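Local coordinates for protein peptidoglycan-N-acetylglucosamine deacetylase BC_1960 (Bacillus cereus, PDB 4L1G) that removes the acetyl group from N-acetylglucosamine residues of cell-wall peptidoglycan in a zinc-dependent hydrolysis, and also acts on soluble chitin and N-acetylchitooligomers, at residues A[130-135]-A[148-153]; A[109-114]-A[155-160]; A[141-146]-A[177-182]. All coordinates share one frame; numbering follows the deposited sequence.

Contact 1: residues A[130-135]-A[148-153]; sequences NHTYSH and NQIIKT
Q149 and T153 of helix 143-161 meet N130, Y133 and S134 in a largely polar loop-on-helix contact. The loop leaves the end of strand 127-130 and carries two zinc ligands, H131 and H135. Q149 makes the central grip. Q149 OE1 accepts from two successive backbone amides, Y133 N at 2.9 Å and S134 N at 3.0 Å. The S134 bond is the straighter and falls on a lone pair in the carbonyl plane, while the Y133 donor is tilted from that plane. Q149 NE2 gives a proton to S134 OG at 3.1 Å, and it also bonds E145 one turn earlier. With both ends of the amide engaged, its rotation is fixed. The bend at chi2 (-81°) curls the Q149 chain off the helix toward the loop.

N130 works at the other end. N130 ND2 donates to I150 O at 2.9 Å, with the acceptor close to the amide plane, and also bonds E154. N130 OD1 accepts from T132 N at 2.9 Å, an Asx turn. The methyl CG2 of T153 packs against the amide of N130. T153 OG1 is turned back to its own helix and donates to Q149 O.

K152 reaches across the ring of Y133. K152 CE lies 3.8 Å from the centroid of the Y133 ring and K152 NZ 4.3 Å, both over one face, giving CH-pi and cation-pi contacts. Y133 OH bonds E112.

The polar side chains thus hold the loop backbone, while H131 and H135 point away from the helix. This is the HxxxH zinc-binding loop of the NodB-type polysaccharide deacetylases, in which D81 supplies the third protein ligand.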
loop_
_atom_site.group_PDB
_atom_site.type_symbol
_atom_site.label_atom_id
_atom_site.label_comp_id
_atom_site.label_asym_id
_atom_site.label_seq_id
_atom_site.Cartn_x
_atom_site.Cartn_y
_atom_site.Cartn_z
ATOM N N ASN A 130 4.536 4.285 4.394
ATOM C CA ASN A 130 4.886 5.664 4.069
ATOM C C ASN A 130 4.739 5.930 2.569
ATOM O O ASN A 130 5.415 5.308 1.757
ATOM C CB ASN A 130 6.325 5.941 4.529
ATOM C CG ASN A 130 6.713 7.410 4.438
ATOM O OD1 ASN A 130 6.280 8.135 3.543
ATOM N ND2 ASN A 130 7.551 7.850 5.370
ATOM N N HIS A 131 3.867 6.867 2.206
ATOM C CA HIS A 131 3.612 7.166 0.796
ATOM C C HIS A 131 4.082 8.570 0.399
ATOM O O HIS A 131 3.560 9.157 -0.551
ATOM C CB HIS A 131 2.120 7.007 0.492
ATOM C CG HIS A 131 1.816 6.769 -0.954
ATOM N ND1 HIS A 131 2.500 5.847 -1.718
ATOM C CD2 HIS A 131 0.891 7.323 -1.774
ATOM C CE1 HIS A 131 2.015 5.848 -2.947
ATOM N NE2 HIS A 131 1.039 6.735 -3.008
ATOM N N THR A 132 5.086 9.076 1.116
ATOM C CA THR A 132 5.559 10.468 1.034
ATOM C C THR A 132 4.541 11.464 1.583
ATOM O O THR A 132 3.422 11.098 1.941
ATOM C CB THR A 132 5.989 10.928 -0.391
ATOM O OG1 THR A 132 4.829 11.262 -1.166
ATOM C CG2 THR A 132 6.817 9.862 -1.100
ATOM N N TYR A 133 4.947 12.730 1.642
ATOM C CA TYR A 133 4.128 13.773 2.240
ATOM C C TYR A 133 3.100 14.360 1.279
ATOM O O TYR A 133 1.910 14.390 1.584
ATOM C CB TYR A 133 5.008 14.888 2.812
ATOM C CG TYR A 133 4.221 15.992 3.477
ATOM C CD1 TYR A 133 3.710 15.830 4.758
ATOM C CD2 TYR A 133 3.982 17.196 2.822
ATOM C CE1 TYR A 133 2.985 16.837 5.372
ATOM C CE2 TYR A 133 3.259 18.208 3.428
ATOM C CZ TYR A 133 2.763 18.020 4.701
ATOM O OH TYR A 133 2.041 19.022 5.309
ATOM N N SER A 134 3.555 14.831 0.123
ATOM C CA SER A 134 2.661 15.522 -0.805
ATOM C C SER A 134 2.590 14.872 -2.186
ATOM O O SER A 134 2.242 15.529 -3.168
ATOM C CB SER A 134 3.052 16.998 -0.932
ATOM O OG SER A 134 4.396 17.134 -1.357
ATOM N N HIS A 135 2.925 13.587 -2.250
ATOM C CA HIS A 135 2.793 12.804 -3.478
ATOM C C HIS A 135 3.519 13.394 -4.698
ATOM O O HIS A 135 2.913 13.545 -5.759
ATOM C CB HIS A 135 1.304 12.623 -3.805
ATOM C CG HIS A 135 1.003 11.427 -4.652
ATOM N ND1 HIS A 135 0.935 11.485 -6.027
ATOM C CD2 HIS A 135 0.732 10.143 -4.316
ATOM C CE1 HIS A 135 0.645 10.288 -6.504
ATOM N NE2 HIS A 135 0.517 9.455 -5.486
ATOM N N ASN A 148 13.376 14.482 2.810
ATOM C CA ASN A 148 12.432 15.310 3.552
ATOM C C ASN A 148 11.004 14.773 3.460
ATOM O O ASN A 148 10.287 14.732 4.457
ATOM C CB ASN A 148 12.480 16.757 3.057
ATOM C CG ASN A 148 11.703 17.704 3.952
ATOM O OD1 ASN A 148 11.733 17.584 5.177
ATOM N ND2 ASN A 148 10.999 18.652 3.342
ATOM N N GLN A 149 10.602 14.365 2.257
ATOM C CA GLN A 149 9.274 13.798 2.031
ATOM C C GLN A 149 9.045 12.565 2.899
ATOM O O GLN A 149 7.998 12.421 3.533
ATOM C CB GLN A 149 9.087 13.427 0.555
ATOM C CG GLN A 149 8.897 14.613 -0.382
ATOM C CD GLN A 149 7.475 15.142 -0.389
ATOM O OE1 GLN A 149 6.526 14.415 -0.093
ATOM N NE2 GLN A 149 7.320 16.417 -0.729
ATOM N N ILE A 150 10.035 11.679 2.926
ATOM C CA ILE A 150 9.943 10.445 3.693
ATOM C C ILE A 150 9.959 10.701 5.197
ATOM O O ILE A 150 9.087 10.223 5.922
ATOM C CB ILE A 150 11.087 9.478 3.337
ATOM C CG1 ILE A 150 11.033 9.120 1.850
ATOM C CG2 ILE A 150 11.011 8.224 4.190
ATOM C CD1 ILE A 150 9.724 8.489 1.424
ATOM N N ILE A 151 10.949 11.460 5.659
ATOM C CA ILE A 151 11.150 11.683 7.089
ATOM C C ILE A 151 10.002 12.456 7.741
ATOM O O ILE A 151 9.531 12.088 8.819
ATOM C CB ILE A 151 12.500 12.385 7.365
ATOM C CG1 ILE A 151 13.665 11.466 6.981
ATOM C CG2 ILE A 151 12.614 12.789 8.828
ATOM C CD1 ILE A 151 15.028 12.125 7.096
ATOM N N LYS A 152 9.551 13.521 7.085
ATOM C CA LYS A 152 8.415 14.292 7.574
ATOM C C LYS A 152 7.170 13.417 7.709
ATOM O O LYS A 152 6.425 13.528 8.680
ATOM C CB LYS A 152 8.137 15.482 6.652
ATOM C CG LYS A 152 6.927 16.308 7.053
ATOM C CD LYS A 152 7.016 17.733 6.522
ATOM C CE LYS A 152 7.073 17.774 5.008
ATOM N NZ LYS A 152 7.126 19.184 4.523
ATOM N N THR A 153 6.959 12.536 6.736
ATOM C CA THR A 153 5.826 11.621 6.763
ATOM C C THR A 153 5.998 10.588 7.869
ATOM O O THR A 153 5.040 10.231 8.555
ATOM C CB THR A 153 5.657 10.904 5.411
ATOM O OG1 THR A 153 5.543 11.878 4.370
ATOM C CG2 THR A 153 4.415 10.018 5.414
HETATM O O HOH W 1 4.496 20.930 5.559
#

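Contact 2: residues A[109-114]-A[155-160]; sequences ENAEKF and EILNRL
A111 faces I156, L157 and L160 where helices 108-113 and 143-161 pack side by side. The short segments run in roughly the same direction, at 37° to each other, with their axes 9.8 Å apart.

The apolar part centres on the methyl of A111. I156 CG2 lies 3.9 Å from A111 CB, and L157 CD2 is 4.0 Å from the same atom. L160 CD1 comes from one turn further along its helix and lies 4.2 Å from A111 CB. I156, L157 and L160 are thus grouped around one small residue. V118 of helix 115-123 also packs on A111 and L160, so a third helix closes this cluster.

Mixed contacts pair carbon with oxygen. L160 CD1 also approaches A111 O, at 3.6 Å. Toward the exposed side, E112 crosses I156 at about a right angle. Its chain is extended beyond CG (chi2 179°), which lays it across the CD1 end of I156. E112 OE1 is 3.4 Å from I156 CD1, and CG of E112 touches the same methyl. R159 is the nearest opposite charge across these segments, but R159 NH2 remains 6.0 Å from E112 OE1.

Between the two segments the helices therefore meet through apolar side-chain packing. One carboxylate oxygen of E112, OE2, finds its partner in the hydroxyl of Y133 in the zinc-site loop and not on the facing helix.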
loop_
_atom_site.group_PDB
_atom_site.type_symbol
_atom_site.label_atom_id
_atom_site.label_comp_id
_atom_site.label_asym_id
_atom_site.label_seq_id
_atom_site.Cartn_x
_atom_site.Cartn_y
_atom_site.Cartn_z
ATOM N N GLU A 109 0.424 14.530 4.160
ATOM C CA GLU A 109 -0.462 15.689 4.206
ATOM C C GLU A 109 -1.902 15.302 4.544
ATOM O O GLU A 109 -2.623 16.068 5.181
ATOM C CB GLU A 109 -0.408 16.474 2.890
ATOM C CG GLU A 109 -0.973 15.734 1.689
ATOM C CD GLU A 109 -0.728 16.464 0.382
ATOM O OE1 GLU A 109 -0.143 17.568 0.416
ATOM O OE2 GLU A 109 -1.118 15.933 -0.681
ATOM N N ASN A 110 -2.315 14.113 4.120
ATOM C CA ASN A 110 -3.667 13.640 4.394
ATOM C C ASN A 110 -3.812 13.128 5.820
ATOM O O ASN A 110 -4.889 13.209 6.413
ATOM C CB ASN A 110 -4.077 12.565 3.387
ATOM C CG ASN A 110 -4.340 13.137 2.012
ATOM O OD1 ASN A 110 -4.550 14.341 1.865
ATOM N ND2 ASN A 110 -4.338 12.281 0.996
ATOM N N ALA A 111 -2.717 12.609 6.365
ATOM C CA ALA A 111 -2.687 12.163 7.750
ATOM C C ALA A 111 -2.854 13.341 8.710
ATOM O O ALA A 111 -3.362 13.179 9.818
ATOM C CB ALA A 111 -1.396 11.414 8.038
ATOM N N GLU A 112 -2.424 14.525 8.280
ATOM C CA GLU A 112 -2.558 15.731 9.093
ATOM C C GLU A 112 -3.999 16.220 9.141
ATOM O O GLU A 112 -4.458 16.725 10.166
ATOM C CB GLU A 112 -1.656 16.845 8.562
ATOM C CG GLU A 112 -0.179 16.623 8.810
ATOM C CD GLU A 112 0.674 17.742 8.251
ATOM O OE1 GLU A 112 1.742 18.023 8.837
ATOM O OE2 GLU A 112 0.275 18.339 7.225
ATOM N N LYS A 113 -4.706 16.075 8.025
ATOM C CA LYS A 113 -6.088 16.530 7.925
ATOM C C LYS A 113 -7.041 15.634 8.707
ATOM O O LYS A 113 -7.981 16.115 9.338
ATOM C CB LYS A 113 -6.526 16.598 6.461
ATOM C CG LYS A 113 -5.701 17.545 5.613
ATOM C CD LYS A 113 -6.138 17.506 4.160
ATOM C CE LYS A 113 -5.269 18.414 3.305
ATOM N NZ LYS A 113 -5.647 18.357 1.866
ATOM N N PHE A 114 -6.794 14.329 8.659
ATOM C CA PHE A 114 -7.657 13.362 9.327
ATOM C C PHE A 114 -6.838 12.398 10.185
ATOM O O PHE A 114 -6.689 11.222 9.840
ATOM C CB PHE A 114 -8.472 12.590 8.290
ATOM C CG PHE A 114 -8.813 13.400 7.068
ATOM C CD1 PHE A 114 -9.725 14.438 7.140
ATOM C CD2 PHE A 114 -8.217 13.124 5.850
ATOM C CE1 PHE A 114 -10.036 15.185 6.020
ATOM C CE2 PHE A 114 -8.526 13.865 4.725
ATOM C CZ PHE A 114 -9.436 14.896 4.812
ATOM N N GLU A 155 7.605 10.932 10.708
ATOM C CA GLU A 155 7.360 11.580 11.993
ATOM C C GLU A 155 5.871 11.703 12.280
ATOM O O GLU A 155 5.418 11.435 13.392
ATOM C CB GLU A 155 8.002 12.968 12.032
ATOM C CG GLU A 155 9.518 12.959 12.078
ATOM C CD GLU A 155 10.116 14.349 11.946
ATOM O OE1 GLU A 155 9.353 15.307 11.690
ATOM O OE2 GLU A 155 11.350 14.483 12.095
ATOM N N ILE A 156 5.116 12.117 11.269
ATOM C CA ILE A 156 3.672 12.267 11.395
ATOM C C ILE A 156 3.002 10.935 11.722
ATOM O O ILE A 156 2.191 10.847 12.646
ATOM C CB ILE A 156 3.063 12.851 10.103
ATOM C CG1 ILE A 156 3.516 14.303 9.913
ATOM C CG2 ILE A 156 1.543 12.762 10.135
ATOM C CD1 ILE A 156 3.145 14.896 8.571
ATOM N N LEU A 157 3.357 9.900 10.968
ATOM C CA LEU A 157 2.759 8.582 11.143
ATOM C C LEU A 157 3.193 7.920 12.447
ATOM O O LEU A 157 2.409 7.215 13.081
ATOM C CB LEU A 157 3.082 7.680 9.948
ATOM C CG LEU A 157 2.516 8.162 8.611
ATOM C CD1 LEU A 157 2.915 7.229 7.480
ATOM C CD2 LEU A 157 1.003 8.304 8.693
ATOM N N ASN A 158 4.440 8.149 12.846
ATOM C CA ASN A 158 4.941 7.627 14.112
ATOM C C ASN A 158 4.140 8.172 15.287
ATOM O O ASN A 158 3.794 7.440 16.215
ATOM C CB ASN A 158 6.422 7.964 14.289
ATOM C CG ASN A 158 6.992 7.428 15.586
ATOM O OD1 ASN A 158 6.738 6.286 15.964
ATOM N ND2 ASN A 158 7.756 8.259 16.287
ATOM N N ARG A 159 3.840 9.464 15.231
ATOM C CA ARG A 159 3.105 10.131 16.295
ATOM C C ARG A 159 1.662 9.634 16.383
ATOM O O ARG A 159 1.107 9.500 17.473
ATOM C CB ARG A 159 3.140 11.647 16.085
ATOM C CG ARG A 159 2.468 12.454 17.182
ATOM C CD ARG A 159 2.689 13.945 16.981
ATOM N NE ARG A 159 2.330 14.371 15.629
ATOM C CZ ARG A 159 1.101 14.710 15.254
ATOM N NH1 ARG A 159 0.104 14.673 16.131
ATOM N NH2 ARG A 159 0.867 15.082 14.003
ATOM N N LEU A 160 1.064 9.351 15.231
ATOM C CA LEU A 160 -0.334 8.938 15.176
ATOM C C LEU A 160 -0.519 7.433 15.362
ATOM O O LEU A 160 -1.450 6.997 16.037
ATOM C CB LEU A 160 -0.970 9.381 13.858
ATOM C CG LEU A 160 -1.064 10.888 13.629
ATOM C CD1 LEU A 160 -1.631 11.194 12.251
ATOM C CD2 LEU A 160 -1.908 11.534 14.715
#

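Contact 3: residues A[141-146]-A[177-182]; sequences VNEDEY and ENQLKW
N178 is the first residue of helix 177-185 to touch 141-146. E143 OE1 lies 3.3 Å from N178 CB. The two side chains cross at about a right angle, E143 reaching over through a bend at chi2.

Q179 follows and fills the middle of the contact. Its extended side chain lies along one face of the Y146 ring. Q179 CB is 3.6 Å from the centroid of the Y146 ring in a CH-pi contact, and the amide is stacked with its plane 17° from that of the ring. Q179 NE2 bonds L138 O. Q179 NE2 also donates to a water 2.9 Å away, which in turn donates to V141 O. The V141 methyl CG2 lies 3.8 Å from Q179 NE2. Here the start of helix 143-161, capped by N142 OD1 accepting from E145 N, packs against helix 177-185 on the outer layer of the TIM-barrel-like deacetylase fold. Y146 OH gives a weak hydrogen bond to Q179 O at 2.7 Å. The ring is swung toward helix 177-185 with CG anti to N (chi1 160°).

W182, one turn on, meets the far end of that ring. CE3 of W182 is 3.5 Å from Y146 CE2, the planes lie 77° apart, and R147 makes a cation-pi contact with the indole.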
loop_
_atom_site.group_PDB
_atom_site.type_symbol
_atom_site.label_atom_id
_atom_site.label_comp_id
_atom_site.label_asym_id
_atom_site.label_seq_id
_atom_site.Cartn_x
_atom_site.Cartn_y
_atom_site.Cartn_z
ATOM N N VAL A 141 12.761 14.842 -8.122
ATOM C CA VAL A 141 13.248 15.585 -6.962
ATOM C C VAL A 141 14.705 15.262 -6.644
ATOM O O VAL A 141 15.214 14.212 -7.035
ATOM C CB VAL A 141 12.391 15.318 -5.704
ATOM C CG1 VAL A 141 10.919 15.559 -6.001
ATOM C CG2 VAL A 141 12.617 13.903 -5.190
ATOM N N ASN A 142 15.374 16.171 -5.939
ATOM C CA ASN A 142 16.721 15.898 -5.452
ATOM C C ASN A 142 16.683 15.127 -4.135
ATOM O O ASN A 142 15.621 14.971 -3.534
ATOM C CB ASN A 142 17.559 17.181 -5.341
ATOM C CG ASN A 142 16.903 18.255 -4.481
ATOM O OD1 ASN A 142 16.416 17.985 -3.384
ATOM N ND2 ASN A 142 16.898 19.484 -4.980
ATOM N N GLU A 143 17.840 14.640 -3.697
ATOM C CA GLU A 143 17.923 13.793 -2.507
ATOM C C GLU A 143 17.371 14.457 -1.247
ATOM O O GLU A 143 16.716 13.803 -0.437
ATOM C CB GLU A 143 19.361 13.321 -2.277
ATOM C CG GLU A 143 19.848 12.290 -3.288
ATOM C CD GLU A 143 19.173 10.938 -3.125
ATOM O OE1 GLU A 143 19.138 10.166 -4.109
ATOM O OE2 GLU A 143 18.683 10.642 -2.012
ATOM N N ASP A 144 17.631 15.752 -1.086
ATOM C CA ASP A 144 17.152 16.486 0.083
ATOM C C ASP A 144 15.631 16.502 0.161
ATOM O O ASP A 144 15.058 16.283 1.226
ATOM C CB ASP A 144 17.688 17.920 0.094
ATOM C CG ASP A 144 19.174 17.983 0.375
ATOM O OD1 ASP A 144 19.788 19.030 0.083
ATOM O OD2 ASP A 144 19.728 16.984 0.886
ATOM N N GLU A 145 14.983 16.764 -0.969
ATOM C CA GLU A 145 13.526 16.774 -1.025
ATOM C C GLU A 145 12.947 15.380 -0.801
ATOM O O GLU A 145 11.978 15.217 -0.061
ATOM C CB GLU A 145 13.040 17.345 -2.359
ATOM C CG GLU A 145 11.540 17.198 -2.601
ATOM C CD GLU A 145 10.686 18.049 -1.670
ATOM O OE1 GLU A 145 9.446 17.912 -1.722
ATOM O OE2 GLU A 145 11.245 18.856 -0.896
ATOM N N TYR A 146 13.548 14.383 -1.442
ATOM C CA TYR A 146 13.140 12.993 -1.270
ATOM C C TYR A 146 13.197 12.568 0.194
ATOM O O TYR A 146 12.219 12.060 0.742
ATOM C CB TYR A 146 14.019 12.077 -2.120
ATOM C CG TYR A 146 14.018 10.627 -1.683
ATOM C CD1 TYR A 146 12.902 9.824 -1.868
ATOM C CD2 TYR A 146 15.142 10.060 -1.098
ATOM C CE1 TYR A 146 12.900 8.500 -1.475
ATOM C CE2 TYR A 146 15.151 8.739 -0.702
ATOM C CZ TYR A 146 14.028 7.962 -0.894
ATOM O OH TYR A 146 14.035 6.643 -0.502
ATOM N N GLU A 177 17.659 4.979 -8.119
ATOM C CA GLU A 177 18.497 3.986 -7.451
ATOM C C GLU A 177 19.109 4.502 -6.148
ATOM O O GLU A 177 19.134 3.788 -5.146
ATOM C CB GLU A 177 19.594 3.461 -8.383
ATOM C CG GLU A 177 20.417 2.341 -7.763
ATOM C CD GLU A 177 21.366 1.677 -8.744
ATOM O OE1 GLU A 177 21.236 1.913 -9.964
ATOM O OE2 GLU A 177 22.243 0.910 -8.291
ATOM N N ASN A 178 19.599 5.738 -6.165
ATOM C CA ASN A 178 20.187 6.335 -4.970
ATOM C C ASN A 178 19.158 6.545 -3.869
ATOM O O ASN A 178 19.476 6.464 -2.683
ATOM C CB ASN A 178 20.887 7.653 -5.306
ATOM C CG ASN A 178 22.212 7.442 -6.008
ATOM O OD1 ASN A 178 22.862 6.410 -5.830
ATOM N ND2 ASN A 178 22.622 8.418 -6.811
ATOM N N GLN A 179 17.922 6.816 -4.272
ATOM C CA GLN A 179 16.823 6.947 -3.329
ATOM C C GLN A 179 16.535 5.596 -2.696
ATOM O O GLN A 179 16.318 5.492 -1.490
ATOM C CB GLN A 179 15.577 7.471 -4.041
ATOM C CG GLN A 179 15.734 8.870 -4.617
ATOM C CD GLN A 179 14.559 9.270 -5.489
ATOM O OE1 GLN A 179 13.785 8.422 -5.927
ATOM N NE2 GLN A 179 14.421 10.566 -5.743
ATOM N N LEU A 180 16.547 4.560 -3.526
ATOM C CA LEU A 180 16.313 3.200 -3.066
ATOM C C LEU A 180 17.472 2.731 -2.193
ATOM O O LEU A 180 17.273 2.016 -1.210
ATOM C CB LEU A 180 16.133 2.273 -4.268
ATOM C CG LEU A 180 15.802 0.803 -4.019
ATOM C CD1 LEU A 180 14.612 0.661 -3.079
ATOM C CD2 LEU A 180 15.524 0.112 -5.344
ATOM N N LYS A 181 18.681 3.147 -2.555
ATOM C CA LYS A 181 19.878 2.803 -1.795
ATOM C C LYS A 181 19.836 3.409 -0.395
ATOM O O LYS A 181 20.145 2.737 0.587
ATOM C CB LYS A 181 21.131 3.264 -2.541
ATOM C CG LYS A 181 22.433 3.057 -1.784
ATOM C CD LYS A 181 23.626 3.419 -2.656
ATOM C CE LYS A 181 24.924 3.442 -1.862
ATOM N NZ LYS A 181 24.964 4.549 -0.860
ATOM N N TRP A 182 19.448 4.679 -0.313
ATOM C CA TRP A 182 19.310 5.355 0.973
ATOM C C TRP A 182 18.256 4.683 1.851
ATOM O O TRP A 182 18.480 4.463 3.040
ATOM C CB TRP A 182 18.966 6.833 0.773
ATOM C CG TRP A 182 18.792 7.592 2.058
ATOM C CD1 TRP A 182 19.780 8.124 2.838
ATOM C CD2 TRP A 182 17.554 7.907 2.709
ATOM N NE1 TRP A 182 19.234 8.747 3.936
ATOM C CE2 TRP A 182 17.870 8.632 3.878
ATOM C CE3 TRP A 182 16.212 7.647 2.418
ATOM C CZ2 TRP A 182 16.892 9.097 4.755
ATOM C CZ3 TRP A 182 15.241 8.111 3.290
ATOM C CH2 TRP A 182 15.587 8.828 4.444
HETATM O O HOH W 2 16.726 12.355 -5.448
#

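In the fold
All three contacts use helix 143-161. Contact 3 takes its start, contact 1 its middle and contact 2 its later part. Contact 2 is small, buried and apolar; contacts 1 and 3 are partly buried and more polar. Contact 1 holds the zinc-site loop through amide and hydroxyl groups. Contact 3 joins two outer helices around an aromatic ring, farthest from the centre of the chain. Contacts 1 and 2 touch directly: Y133 CE1 packs on I156 CD1 at 3.7 Å. Contacts 1 and 3 meet more lightly, where I151 packs on W182. Contacts 2 and 3 stay about 10 Å apart at their nearest atoms.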